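Local coordinates for protein 2-oxoglutarate-dependent dioxygenase DAO (Oryza sativa subsp. indica, PDB 6KUN) that probably catalyses the irreversible oxidation of the auxin indole-3-acetic acid to inactive 2-oxoindole-3-acetic acid, using iron(II) and 2-oxoglutarate, at residues P43-Q46 / A47-K50; V100-F103 / C104-D108; V135-L139 / G140-A144; D278-R281 / R282-L285. All blocks are in the same frame, centred on the assembly; numbering follows the deposited sequence.

Interaction 1 of 4, residues P43-Q46 / A47-K50; sequences PGLQ and AEMK
Glu48 carries its CG anti to its carbonyl carbon (chi1 -59°) and runs on extended, a course that lays the side chain back along the helix over Gly44. The methylene leads: Glu48 CG lies 3.0 Å from Gly44 O, while the carboxylate stays farther off, with Glu48 OE2 3.7 Å from the same oxygen. That oxygen is already gripped by Glu48 N at 2.9 Å, so one residue meets it with both backbone and side chain. The same spacing recurs along the opening turns of helix 43-57, an alpha-helix of the N-terminal part of this dioxygenase, where Ala47 N bonds to Pro43 O, Met49 N to Leu45 O and Lys50 N to Gln46 O. Met49 differs, with CG beside the carbonyl carbon and its chain bent at chi2 (64°), which carries the sulfur away from Leu45 and into the protein. On a second flank Gln46 NE2 turns back to Val41 O, just ahead of the helix. Lys50 NZ makes a salt bridge with Glu186 and a long, weak ion pair with Glu186 of the second subunit; Pro43 packs on Gly44 of that subunit. Inward, Leu45, Gln46 and Met49 rest on Tyr120 of helix 111-138, and Met49 reaches on to Phe153 and Met155 of strand 151-158.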
loop_
_atom_site.group_PDB
_atom_site.type_symbol
_atom_site.label_atom_id
_atom_site.label_comp_id
_atom_site.label_asym_id
_atom_site.label_seq_id
_atom_site.Cartn_x
_atom_site.Cartn_y
_atom_site.Cartn_z
ATOM N N PRO B 43 -0.096 -10.844 3.132
ATOM C CA PRO B 43 0.231 -9.572 2.462
ATOM C C PRO B 43 0.498 -9.680 0.974
ATOM O O PRO B 43 0.198 -8.752 0.206
ATOM C CB PRO B 43 1.520 -9.118 3.187
ATOM C CG PRO B 43 1.452 -9.758 4.521
ATOM C CD PRO B 43 0.776 -11.097 4.302
ATOM N N GLY B 44 1.114 -10.769 0.549
ATOM C CA GLY B 44 1.349 -10.947 -0.859
ATOM C C GLY B 44 0.049 -10.989 -1.631
ATOM O O GLY B 44 -0.067 -10.364 -2.690
ATOM N N LEU B 45 -0.942 -11.724 -1.120
ATOM C CA LEU B 45 -2.234 -11.803 -1.796
ATOM C C LEU B 45 -2.915 -10.443 -1.812
ATOM O O LEU B 45 -3.475 -10.027 -2.825
ATOM C CB LEU B 45 -3.124 -12.846 -1.089
ATOM C CG LEU B 45 -4.500 -13.003 -1.731
ATOM C CD1 LEU B 45 -4.404 -13.430 -3.208
ATOM C CD2 LEU B 45 -5.307 -13.994 -0.958
ATOM N N GLN B 46 -2.860 -9.710 -0.700
ATOM C CA GLN B 46 -3.452 -8.376 -0.712
ATOM C C GLN B 46 -2.797 -7.495 -1.764
ATOM O O GLN B 46 -3.472 -6.680 -2.404
ATOM C CB GLN B 46 -3.303 -7.735 0.666
ATOM C CG GLN B 46 -4.111 -8.408 1.726
ATOM C CD GLN B 46 -3.869 -7.760 3.036
ATOM O OE1 GLN B 46 -4.081 -6.556 3.171
ATOM N NE2 GLN B 46 -3.377 -8.523 3.998
ATOM N N ALA B 47 -1.479 -7.608 -1.929
ATOM C CA ALA B 47 -0.795 -6.785 -2.924
ATOM C C ALA B 47 -1.195 -7.203 -4.338
ATOM O O ALA B 47 -1.408 -6.373 -5.227
ATOM C CB ALA B 47 0.729 -6.911 -2.758
ATOM N N GLU B 48 -1.276 -8.488 -4.565
ATOM C CA GLU B 48 -1.652 -8.958 -5.901
ATOM C C GLU B 48 -3.084 -8.541 -6.243
ATOM O O GLU B 48 -3.379 -8.205 -7.403
ATOM C CB GLU B 48 -1.496 -10.479 -5.961
ATOM C CG GLU B 48 -0.085 -10.933 -5.675
ATOM C CD GLU B 48 0.038 -12.427 -5.525
ATOM O OE1 GLU B 48 -0.967 -13.131 -5.751
ATOM O OE2 GLU B 48 1.143 -12.895 -5.171
ATOM N N MET B 49 -3.975 -8.533 -5.246
ATOM C CA MET B 49 -5.361 -8.152 -5.489
ATOM C C MET B 49 -5.488 -6.659 -5.762
ATOM O O MET B 49 -6.289 -6.237 -6.604
ATOM C CB MET B 49 -6.222 -8.539 -4.292
ATOM C CG MET B 49 -7.663 -8.176 -4.455
ATOM S SD MET B 49 -8.318 -9.131 -5.836
ATOM C CE MET B 49 -10.049 -8.682 -5.696
ATOM N N LYS B 50 -4.730 -5.829 -5.047
ATOM C CA LYS B 50 -4.775 -4.391 -5.324
ATOM C C LYS B 50 -4.432 -4.108 -6.784
ATOM O O LYS B 50 -5.096 -3.296 -7.438
ATOM C CB LYS B 50 -3.801 -3.645 -4.392
ATOM C CG LYS B 50 -3.862 -2.139 -4.533
ATOM C CD LYS B 50 -2.736 -1.431 -3.767
ATOM C CE LYS B 50 -2.847 -1.604 -2.256
ATOM N NZ LYS B 50 -1.541 -1.340 -1.573
#

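Interaction 2 of 4, residues V100-F103 / C104-D108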
loop_
_atom_site.group_PDB
_atom_site.type_symbol
_atom_site.label_atom_id
_atom_site.label_comp_id
_atom_site.label_asym_id
_atom_site.label_seq_id
_atom_site.Cartn_x
_atom_site.Cartn_y
_atom_site.Cartn_z
ATOM N N VAL B 100 -18.752 -18.552 -7.938
ATOM C CA VAL B 100 -17.432 -17.946 -7.906
ATOM C C VAL B 100 -16.573 -18.524 -9.027
ATOM O O VAL B 100 -15.858 -17.801 -9.719
ATOM C CB VAL B 100 -16.778 -18.161 -6.522
ATOM C CG1 VAL B 100 -15.328 -17.724 -6.567
ATOM C CG2 VAL B 100 -17.551 -17.412 -5.399
ATOM N N ASP B 101 -16.613 -19.843 -9.200
ATOM C CA ASP B 101 -15.857 -20.474 -10.279
ATOM C C ASP B 101 -16.259 -19.904 -11.645
ATOM O O ASP B 101 -15.401 -19.504 -12.447
ATOM C CB ASP B 101 -16.075 -21.982 -10.214
ATOM C CG ASP B 101 -15.552 -22.603 -8.932
ATOM O OD1 ASP B 101 -14.884 -21.911 -8.132
ATOM O OD2 ASP B 101 -15.823 -23.804 -8.715
ATOM N N ALA B 102 -17.565 -19.835 -11.920
ATOM C CA ALA B 102 -18.030 -19.427 -13.249
ATOM C C ALA B 102 -17.794 -17.952 -13.496
ATOM O O ALA B 102 -17.468 -17.544 -14.620
ATOM C CB ALA B 102 -19.514 -19.767 -13.404
ATOM N N PHE B 103 -17.972 -17.129 -12.478
ATOM C CA PHE B 103 -17.656 -15.706 -12.591
ATOM C C PHE B 103 -16.202 -15.508 -13.015
ATOM O O PHE B 103 -15.924 -14.815 -14.002
ATOM C CB PHE B 103 -17.952 -15.004 -11.254
ATOM C CG PHE B 103 -17.729 -13.507 -11.258
ATOM C CD1 PHE B 103 -16.509 -12.972 -10.888
ATOM C CD2 PHE B 103 -18.746 -12.649 -11.561
ATOM C CE1 PHE B 103 -16.328 -11.607 -10.878
ATOM C CE2 PHE B 103 -18.555 -11.281 -11.567
ATOM C CZ PHE B 103 -17.334 -10.763 -11.207
ATOM N N CYS B 104 -15.267 -16.122 -12.282
ATOM C CA CYS B 104 -13.845 -15.901 -12.581
ATOM C C CYS B 104 -13.446 -16.564 -13.892
ATOM O O CYS B 104 -12.560 -16.071 -14.578
ATOM C CB CYS B 104 -12.990 -16.399 -11.424
ATOM S SG CYS B 104 -13.359 -15.421 -9.859
ATOM N N ALA B 105 -14.093 -17.667 -14.251
ATOM C CA ALA B 105 -13.781 -18.324 -15.517
ATOM C C ALA B 105 -14.243 -17.472 -16.696
ATOM O O ALA B 105 -13.623 -17.508 -17.763
ATOM C CB ALA B 105 -14.415 -19.710 -15.561
ATOM N N ARG B 106 -15.286 -16.652 -16.482
ATOM C CA ARG B 106 -15.915 -15.888 -17.538
ATOM C C ARG B 106 -15.480 -14.446 -17.617
ATOM O O ARG B 106 -15.821 -13.764 -18.586
ATOM C CB ARG B 106 -17.429 -15.950 -17.398
ATOM C CG ARG B 106 -17.948 -17.344 -17.589
ATOM C CD ARG B 106 -19.469 -17.367 -17.548
ATOM N NE ARG B 106 -19.942 -18.714 -17.234
ATOM C CZ ARG B 106 -21.210 -19.042 -16.982
ATOM N NH1 ARG B 106 -22.161 -18.130 -17.005
ATOM N NH2 ARG B 106 -21.496 -20.282 -16.687
ATOM N N LEU B 107 -14.718 -13.966 -16.655
ATOM C CA LEU B 107 -14.186 -12.615 -16.745
ATOM C C LEU B 107 -13.308 -12.470 -17.971
ATOM O O LEU B 107 -12.452 -13.315 -18.244
ATOM C CB LEU B 107 -13.362 -12.279 -15.509
ATOM C CG LEU B 107 -14.118 -11.874 -14.261
ATOM C CD1 LEU B 107 -13.098 -11.878 -13.121
ATOM C CD2 LEU B 107 -14.738 -10.515 -14.405
ATOM N N ASP B 108 -13.497 -11.390 -18.690
ATOM C CA ASP B 108 -12.585 -11.055 -19.782
ATOM C C ASP B 108 -11.377 -10.308 -19.180
ATOM O O ASP B 108 -11.412 -9.096 -18.969
ATOM C CB ASP B 108 -13.300 -10.214 -20.823
ATOM C CG ASP B 108 -12.407 -9.888 -21.985
ATOM O OD1 ASP B 108 -11.262 -10.399 -22.049
ATOM O OD2 ASP B 108 -12.876 -9.120 -22.839
#
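Val100 O receives Cys104 N at 3.1 Å and Asp101 O receives Ala105 N, but the next turn slackens: the bonds of Arg106 N to Ala102 O and Leu107 N to Phe103 O are weak, and Arg106 N also approaches Phe103 O at 3.2 Å from above the carbonyl plane. Phe103 has CG beside its carbonyl carbon (chi1 -177°), which sets the ring against Cys104, the next residue, and Leu107, one turn on. Cys104 SG lies in the plane of that ring, at its edge, 5.5 Å from the centroid, a sulfur-aromatic contact. Here helix 97-106 runs out, Leu107 being the first residue to leave helical backbone angles, and the leucine crosses the ring obliquely, with Leu107 CD1 3.9 Å from Phe103 CE1. An alanine at Phe103 is likely to leave Leu107 and the Cys104 sulfur without their shared aromatic partner and open a gap against Leu91 and Ile70. On another flank the extended Arg106 runs back along the helix, one face of its guanidinium laid over Ala102 CB, which is 3.9 Å from Arg106 NH2. Arg106 NH1 is hydrogen-bonded to Ile70 O, which is likely to steady the flat group over the methyl. Cys104 packs on Val117 and Lys118 of helix 111-138, while Asp101 forms a salt bridge with Lys118.

Interaction 3 of 4, residues V135-L139 / G140-A144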
loop_
_atom_site.group_PDB
_atom_site.type_symbol
_atom_site.label_atom_id
_atom_site.label_comp_id
_atom_site.label_asym_id
_atom_site.label_seq_id
_atom_site.Cartn_x
_atom_site.Cartn_y
_atom_site.Cartn_z
ATOM N N VAL B 135 -18.720 -12.852 16.291
ATOM C CA VAL B 135 -19.792 -11.966 16.753
ATOM C C VAL B 135 -20.880 -12.773 17.455
ATOM O O VAL B 135 -21.290 -12.448 18.578
ATOM C CB VAL B 135 -20.358 -11.140 15.581
ATOM C CG1 VAL B 135 -21.651 -10.434 15.986
ATOM C CG2 VAL B 135 -19.346 -10.115 15.170
ATOM N N ALA B 136 -21.344 -13.855 16.813
ATOM C CA ALA B 136 -22.321 -14.753 17.445
ATOM C C ALA B 136 -21.847 -15.299 18.797
ATOM O O ALA B 136 -22.632 -15.390 19.752
ATOM C CB ALA B 136 -22.635 -15.903 16.484
ATOM N N ALA B 137 -20.576 -15.679 18.898
ATOM C CA ALA B 137 -20.070 -16.175 20.169
ATOM C C ALA B 137 -20.037 -15.076 21.228
ATOM O O ALA B 137 -20.217 -15.360 22.417
ATOM C CB ALA B 137 -18.678 -16.786 19.986
ATOM N N SER B 138 -19.806 -13.823 20.832
ATOM C CA SER B 138 -19.809 -12.736 21.803
ATOM C C SER B 138 -21.189 -12.511 22.427
ATOM O O SER B 138 -21.291 -11.840 23.454
ATOM C CB SER B 138 -19.297 -11.456 21.156
ATOM O OG SER B 138 -20.297 -10.790 20.417
ATOM N N LEU B 139 -22.243 -13.036 21.826
ATOM C CA LEU B 139 -23.589 -12.984 22.374
ATOM C C LEU B 139 -23.989 -14.293 23.016
ATOM O O LEU B 139 -25.197 -14.546 23.200
ATOM C CB LEU B 139 -24.582 -12.648 21.271
ATOM C CG LEU B 139 -24.343 -11.342 20.512
ATOM C CD1 LEU B 139 -25.223 -11.238 19.270
ATOM C CD2 LEU B 139 -24.563 -10.166 21.440
ATOM N N GLY B 140 -22.996 -15.123 23.363
ATOM C CA GLY B 140 -23.233 -16.429 23.970
ATOM C C GLY B 140 -23.809 -17.469 23.035
ATOM O O GLY B 140 -24.342 -18.491 23.489
ATOM N N LEU B 141 -23.725 -17.243 21.732
ATOM C CA LEU B 141 -24.321 -18.141 20.749
ATOM C C LEU B 141 -23.232 -19.014 20.142
ATOM O O LEU B 141 -22.254 -18.498 19.580
ATOM C CB LEU B 141 -25.017 -17.369 19.633
ATOM C CG LEU B 141 -26.179 -16.445 19.967
ATOM C CD1 LEU B 141 -26.558 -15.679 18.715
ATOM C CD2 LEU B 141 -27.362 -17.237 20.480
ATOM N N HIS B 142 -23.417 -20.324 20.224
ATOM C CA HIS B 142 -22.537 -21.275 19.560
ATOM C C HIS B 142 -23.396 -22.217 18.734
ATOM O O HIS B 142 -24.626 -22.205 18.811
ATOM C CB HIS B 142 -21.666 -21.993 20.585
ATOM C CG HIS B 142 -20.892 -21.052 21.457
ATOM N ND1 HIS B 142 -21.316 -20.687 22.716
ATOM C CD2 HIS B 142 -19.754 -20.359 21.227
ATOM C CE1 HIS B 142 -20.458 -19.829 23.233
ATOM N NE2 HIS B 142 -19.499 -19.614 22.349
ATOM N N GLY B 143 -22.754 -23.020 17.900
ATOM C CA GLY B 143 -23.448 -23.862 16.961
ATOM C C GLY B 143 -23.835 -23.170 15.667
ATOM O O GLY B 143 -23.950 -23.844 14.634
ATOM N N ALA B 144 -24.002 -21.852 15.692
ATOM C CA ALA B 144 -24.378 -21.122 14.493
ATOM C C ALA B 144 -23.371 -21.377 13.378
ATOM O O ALA B 144 -22.167 -21.285 13.592
ATOM C CB ALA B 144 -24.467 -19.623 14.792
#
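Leu141 comes back over the last turn of the helix with its CB only 3.1 Å from Ala136 O, while its backbone N bonds to that same oxygen at 2.9 Å. Together with the bond from Gly140 N to Ala137 O, this makes a Schellman motif, the classic way of ending an alpha-helix, with Gly140 as the C-prime residue at positive phi (71°). Ala136 O is held twice: Leu139 N and Leu141 N reach it from opposite faces of its carbonyl plane. Across the turn Ala136 CB faces Leu141 CB at 4.2 Å, the apolar contact that often accompanies this motif, and Leu139 CB meets the branch point of Leu141. The chain then doubles past the helix, so that Leu141 O receives a CA-H...O contact from Ala137 CA at 3.2 Å. His142 carries its CG beside the backbone N (chi1 -55°), which tips the imidazole back toward the helix, and its NE2 sits 3.8 Å from Ala137 CB, the ring approached obliquely by the methyl. Within the last turn, Ser138 OG gives its proton to Val135 O in the carbonyl plane, on a lone pair, at 2.7 Å. Leu139 and Leu141 both pack on Trp222 of helix 217-222 and on Leu263, while Val135, Ser138 and Leu139 lie against helix 18-30, and the chain goes on toward strand 151-158.

Interaction 4 of 4, residues D278-R281 / R282-L285. With IAC (1H-indol-3-ylacetic acid), chain H.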
loop_
_atom_site.group_PDB
_atom_site.type_symbol
_atom_site.label_atom_id
_atom_site.label_comp_id
_atom_site.label_asym_id
_atom_site.label_seq_id
_atom_site.Cartn_x
_atom_site.Cartn_y
_atom_site.Cartn_z
ATOM N N ASP B 278 -35.247 -10.957 1.263
ATOM C CA ASP B 278 -35.686 -10.483 -0.041
ATOM C C ASP B 278 -36.791 -9.443 0.105
ATOM O O ASP B 278 -36.720 -8.365 -0.486
ATOM C CB ASP B 278 -36.172 -11.652 -0.900
ATOM C CG ASP B 278 -36.354 -11.269 -2.356
ATOM O OD1 ASP B 278 -35.342 -10.972 -3.025
ATOM O OD2 ASP B 278 -37.509 -11.263 -2.832
ATOM N N ASP B 279 -37.812 -9.764 0.896
ATOM C CA ASP B 279 -38.909 -8.832 1.124
ATOM C C ASP B 279 -38.421 -7.541 1.777
ATOM O O ASP B 279 -38.948 -6.459 1.514
ATOM C CB ASP B 279 -39.989 -9.482 1.991
ATOM C CG ASP B 279 -40.751 -10.594 1.257
ATOM O OD1 ASP B 279 -40.631 -10.692 0.018
ATOM O OD2 ASP B 279 -41.432 -11.390 1.949
ATOM N N TYR B 280 -37.448 -7.632 2.680
ATOM C CA TYR B 280 -36.950 -6.412 3.302
ATOM C C TYR B 280 -36.229 -5.539 2.283
ATOM O O TYR B 280 -36.387 -4.314 2.295
ATOM C CB TYR B 280 -36.036 -6.744 4.497
ATOM C CG TYR B 280 -35.530 -5.496 5.149
ATOM C CD1 TYR B 280 -36.404 -4.577 5.729
ATOM C CD2 TYR B 280 -34.182 -5.193 5.117
ATOM C CE1 TYR B 280 -35.926 -3.402 6.277
ATOM C CE2 TYR B 280 -33.708 -4.037 5.659
ATOM C CZ TYR B 280 -34.574 -3.154 6.234
ATOM O OH TYR B 280 -34.055 -2.009 6.759
ATOM N N ARG B 281 -35.460 -6.157 1.364
ATOM C CA ARG B 281 -34.844 -5.388 0.277
ATOM C C ARG B 281 -35.877 -4.662 -0.576
ATOM O O ARG B 281 -35.700 -3.489 -0.910
ATOM C CB ARG B 281 -34.010 -6.312 -0.599
ATOM C CG ARG B 281 -32.726 -6.755 0.022
ATOM C CD ARG B 281 -31.878 -7.560 -0.965
ATOM N NE ARG B 281 -31.495 -6.801 -2.152
ATOM C CZ ARG B 281 -31.035 -7.360 -3.273
ATOM N NH1 ARG B 281 -30.906 -8.668 -3.334
ATOM N NH2 ARG B 281 -30.706 -6.611 -4.306
ATOM N N ARG B 282 -36.951 -5.366 -0.960
ATOM C CA ARG B 282 -38.060 -4.736 -1.663
ATOM C C ARG B 282 -38.556 -3.518 -0.904
ATOM O O ARG B 282 -38.758 -2.443 -1.487
ATOM C CB ARG B 282 -39.216 -5.718 -1.821
ATOM C CG ARG B 282 -38.956 -6.916 -2.656
ATOM C CD ARG B 282 -40.256 -7.751 -2.768
ATOM N NE ARG B 282 -41.368 -6.975 -3.316
ATOM C CZ ARG B 282 -41.707 -6.958 -4.601
ATOM N NH1 ARG B 282 -41.023 -7.671 -5.483
ATOM N NH2 ARG B 282 -42.720 -6.234 -5.026
ATOM N N LEU B 283 -38.785 -3.687 0.407
ATOM C CA LEU B 283 -39.324 -2.610 1.228
ATOM C C LEU B 283 -38.395 -1.401 1.253
ATOM O O LEU B 283 -38.868 -0.265 1.220
ATOM C CB LEU B 283 -39.581 -3.120 2.646
ATOM C CG LEU B 283 -40.340 -2.200 3.611
ATOM C CD1 LEU B 283 -41.787 -2.057 3.226
ATOM C CD2 LEU B 283 -40.198 -2.722 5.055
ATOM N N ARG B 284 -37.077 -1.610 1.332
ATOM C CA ARG B 284 -36.149 -0.486 1.224
ATOM C C ARG B 284 -36.290 0.177 -0.146
ATOM O O ARG B 284 -36.380 1.410 -0.255
ATOM C CB ARG B 284 -34.692 -0.948 1.457
ATOM C CG ARG B 284 -34.355 -1.230 2.953
ATOM C CD ARG B 284 -32.936 -1.861 3.185
ATOM N NE ARG B 284 -31.878 -1.126 2.494
ATOM C CZ ARG B 284 -30.871 -0.449 3.073
ATOM N NH1 ARG B 284 -30.749 -0.404 4.363
ATOM N NH2 ARG B 284 -29.979 0.157 2.303
ATOM N N LEU B 285 -36.338 -0.640 -1.203
ATOM C CA LEU B 285 -36.418 -0.107 -2.570
ATOM C C LEU B 285 -37.707 0.679 -2.794
ATOM O O LEU B 285 -37.678 1.750 -3.407
ATOM C CB LEU B 285 -36.287 -1.264 -3.563
ATOM C CG LEU B 285 -36.437 -0.933 -5.049
ATOM C CD1 LEU B 285 -35.355 0.055 -5.475
ATOM C CD2 LEU B 285 -36.366 -2.192 -5.907
HETATM C C IAC H . -30.656 -1.990 -0.657
HETATM C C1 IAC H . -30.225 -2.230 -1.918
HETATM C C2 IAC H . -30.229 -1.199 -2.891
HETATM C C3 IAC H . -30.665 0.058 -2.549
HETATM C C4 IAC H . -31.092 0.303 -1.256
HETATM C C5 IAC H . -31.103 -0.718 -0.340
HETATM C C7 IAC H . -29.858 -3.520 -1.983
HETATM C C8 IAC H . -30.059 -4.110 -0.748
HETATM C C17 IAC H . -29.310 -4.395 -3.107
HETATM C C18 IAC H . -27.815 -4.229 -3.310
HETATM N N IAC H . -30.558 -3.150 0.075
HETATM O O2 IAC H . -27.364 -4.286 -4.487
HETATM O O3 IAC H . -27.045 -4.066 -2.324
#
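Tyr280 and Arg284, one turn apart on helix 277-287, converge on a single carboxylate oxygen: Asp217 OD2 takes a salt bridge from Arg284 NH1 and a hydrogen bond from Tyr280 OH. The helix follows the jelly-roll strands of this 2-oxoglutarate-dependent dioxygenase and forms part of the pocket for indole-3-acetic acid. Arg284 NH2 is bonded to Thr174 O, so the guanidinium is held at both terminal nitrogens and its rotation is fixed. Backbone bonds of the usual i to i+4 kind hold the turn beneath, among them Arg284 N to Tyr280 O at 3.0 Å. The aliphatic part of Arg284 lies over one face of the tyrosine ring: Arg284 CG is 4.2 Å from the centroid of Tyr280, a CH-pi contact, and Arg284 CD comes within 3.4 Å of Tyr280 CE2. A bend at chi3 (50°) then leads the guanidinium past the ring without stacking on it, the planes 65° apart and Tyr280 OH near the guanidinium edge. A leucine in place of Arg284 would probably leave Asp217 without its charged mate and Thr174 O without this donor, and would take away the group bordering the indole. Leu283 CD2 adds an oblique apolar contact to Tyr280 CD1 at 4.3 Å. Arg281, also bent at chi3, brings its chain beside the five-membered part of the ligand, with Arg281 CG 3.8 Å from IAC C8. The benzo side of the indole meets Arg284 instead, IAC C4 and C5 lying at the edge of the guanidinium, with Arg284 CZ 3.4 Å from IAC C5.

How the interactions relate
The four contacts come in series along the chain, each local to a helix or its end, and none touches another. Interactions 1 and 2 are the nearest by centres, about 19 Å apart, while interactions 1 and 4 lie on opposite sides of the chain's centre, about 35 Å apart. The long helix 111-138 links three of them: helix 43-57 of interaction 1 and helix 97-106 of interaction 2 both pack on it, and interaction 3 is its C-terminal end, about 34 Å from the centre of interaction 2. Interaction 4, on helix 277-287, stands apart at the auxin pocket. Helices thus frame the jelly-roll core, and one of them supplies ligand-contacting arginines.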